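Long-range contact in serine-threonine phosphatase 2C (Toxoplasma gondii, PDB 2I44), which probably removes phosphate groups from serine and threonine residues of proteins, as a metal-dependent phosphatase of the PP2C family: residues I262-G267 and I313-V318. Sequence-based numbering, arbitrary orientation.
Sequences ILATDG and ITAMTV. With CA (calcium ion), chain D.
Leu263 and Met316 (selenomethionine) pair through two backbone bonds, Leu263 N to Met316 O (2.9 Å) and Met316 N to Leu263 O (2.8 Å), and their CB atoms rise together on the sheet face that meets strand 53-62. The Met316 chain, with CG anti to its N (chi1 -178°), leads away from Leu263 to Phe40 and Leu42. Leu263 CD1 reaches diagonally across to Val318 CG2 of the neighbouring strand at 4.4 Å, and Phe56 touches both residues. On the opposite face Ala264 and Ala315 form a low step, the Ala264 methyl resting on Thr314 O, beside the taller pair Ile262 and Thr317 (Ile262 CG1 to Thr317 CG2 4.2 Å), with Thr317 set against Pro291 and Leu295 of helix 291-305. These antiparallel neighbours lie centrally in one sheet of the PP2C beta-sandwich, with the metals in the cleft at one end, between the sheets. Thr265 N still reaches Thr314 O, at 3.3 Å, as the strand gives way to a helix; the hydroxyls of both threonines bond to Asp38, and that of Thr314 also to Thr28. Ile313 wraps CG1, CG2 and CD1 round Gly267 O (CG1 at 3.6 Å), the glycine letting the backbones come close, and also meets Thr299 and Leu300. The CB of Asp266 sets out away from strand 313-320, and OD1 binds a calcium ion at 2.3 Å, shared with Asp60 and Asp311, while OD2 accepts from a water on that ion.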
loop_
_atom_site.group_PDB
_atom_site.type_symbol
_atom_site.label_atom_id
_atom_site.label_comp_id
_atom_site.label_asym_id
_atom_site.label_seq_id
_atom_site.Cartn_x
_atom_site.Cartn_y
_atom_site.Cartn_z
ATOM N N ILE A 262 -5.652 -8.879 2.768
ATOM C CA ILE A 262 -6.072 -8.289 1.505
ATOM C C ILE A 262 -5.492 -6.893 1.339
ATOM O O ILE A 262 -5.780 -5.992 2.132
ATOM C CB ILE A 262 -7.619 -8.180 1.418
ATOM C CG1 ILE A 262 -8.253 -9.568 1.543
ATOM C CG2 ILE A 262 -8.024 -7.524 0.099
ATOM C CD1 ILE A 262 -9.771 -9.546 1.559
ATOM N N LEU A 263 -4.662 -6.720 0.320
ATOM C CA LEU A 263 -4.091 -5.412 0.038
ATOM C C LEU A 263 -4.902 -4.883 -1.138
ATOM O O LEU A 263 -5.061 -5.577 -2.145
ATOM C CB LEU A 263 -2.608 -5.519 -0.339
ATOM C CG LEU A 263 -1.635 -6.061 0.719
ATOM C CD1 LEU A 263 -1.646 -7.581 0.706
ATOM C CD2 LEU A 263 -0.221 -5.549 0.439
ATOM N N ALA A 264 -5.425 -3.668 -1.015
ATOM C CA ALA A 264 -6.229 -3.100 -2.086
ATOM C C ALA A 264 -6.283 -1.572 -2.079
ATOM O O ALA A 264 -6.027 -0.926 -1.062
ATOM C CB ALA A 264 -7.644 -3.673 -2.011
ATOM N N THR A 265 -6.617 -1.000 -3.228
ATOM C CA THR A 265 -6.734 0.449 -3.353
ATOM C C THR A 265 -8.131 0.880 -2.910
ATOM O O THR A 265 -9.011 0.030 -2.692
ATOM C CB THR A 265 -6.503 0.903 -4.806
ATOM O OG1 THR A 265 -7.424 0.235 -5.673
ATOM C CG2 THR A 265 -5.092 0.573 -5.238
ATOM N N ASP A 266 -8.336 2.191 -2.783
ATOM C CA ASP A 266 -9.631 2.706 -2.361
ATOM C C ASP A 266 -10.694 2.389 -3.394
ATOM O O ASP A 266 -11.887 2.528 -3.137
ATOM C CB ASP A 266 -9.570 4.220 -2.081
ATOM C CG ASP A 266 -9.217 5.053 -3.312
ATOM O OD1 ASP A 266 -9.032 4.494 -4.412
ATOM O OD2 ASP A 266 -9.120 6.287 -3.166
ATOM N N GLY A 267 -10.250 1.950 -4.567
ATOM C CA GLY A 267 -11.184 1.576 -5.618
ATOM C C GLY A 267 -12.051 0.436 -5.104
ATOM O O GLY A 267 -13.171 0.209 -5.584
ATOM N N ILE A 313 -9.565 -0.349 -9.755
ATOM C CA ILE A 313 -9.714 -1.263 -8.630
ATOM C C ILE A 313 -8.648 -2.340 -8.712
ATOM O O ILE A 313 -8.477 -2.979 -9.746
ATOM C CB ILE A 313 -11.094 -1.963 -8.626
ATOM C CG1 ILE A 313 -12.213 -0.938 -8.813
ATOM C CG2 ILE A 313 -11.292 -2.701 -7.301
ATOM C CD1 ILE A 313 -13.594 -1.557 -8.957
ATOM N N THR A 314 -7.932 -2.531 -7.613
ATOM C CA THR A 314 -6.887 -3.538 -7.541
ATOM C C THR A 314 -6.977 -4.259 -6.210
ATOM O O THR A 314 -7.090 -3.628 -5.152
ATOM C CB THR A 314 -5.490 -2.902 -7.679
ATOM O OG1 THR A 314 -5.345 -2.373 -9.002
ATOM C CG2 THR A 314 -4.391 -3.928 -7.429
ATOM N N ALA A 315 -6.930 -5.583 -6.268
ATOM C CA ALA A 315 -6.995 -6.396 -5.067
ATOM C C ALA A 315 -5.948 -7.506 -5.126
ATOM O O ALA A 315 -5.756 -8.144 -6.156
ATOM C CB ALA A 315 -8.390 -6.992 -4.910
HETATM N N MSE A 316 -5.255 -7.704 -4.013
HETATM C CA MSE A 316 -4.237 -8.735 -3.901
HETATM C C MSE A 316 -4.638 -9.517 -2.658
HETATM O O MSE A 316 -4.694 -8.958 -1.565
HETATM C CB MSE A 316 -2.849 -8.099 -3.707
HETATM C CG MSE A 316 -1.687 -9.094 -3.620
HETATM SE SE MSE A 316 0.049 -8.237 -3.313
HETATM C CE MSE A 316 0.441 -7.726 -5.131
ATOM N N THR A 317 -4.946 -10.799 -2.832
ATOM C CA THR A 317 -5.351 -11.650 -1.722
ATOM C C THR A 317 -4.254 -12.634 -1.326
ATOM O O THR A 317 -3.649 -13.278 -2.178
ATOM C CB THR A 317 -6.635 -12.444 -2.072
ATOM O OG1 THR A 317 -6.483 -13.079 -3.349
ATOM C CG2 THR A 317 -7.840 -11.514 -2.116
ATOM N N VAL A 318 -4.003 -12.741 -0.026
ATOM C CA VAL A 318 -2.977 -13.639 0.485
ATOM C C VAL A 318 -3.575 -14.535 1.569
ATOM O O VAL A 318 -4.044 -14.052 2.595
ATOM C CB VAL A 318 -1.794 -12.841 1.088
ATOM C CG1 VAL A 318 -0.712 -13.794 1.574
ATOM C CG2 VAL A 318 -1.235 -11.870 0.051
HETATM CA CA CA D . -8.074 5.215 -6.400
HETATM O O HOH W 1 -8.065 6.876 -5.412
HETATM O O HOH W 2 -7.696 3.035 -7.102
HETATM O O HOH W 3 -7.646 6.062 -8.272
#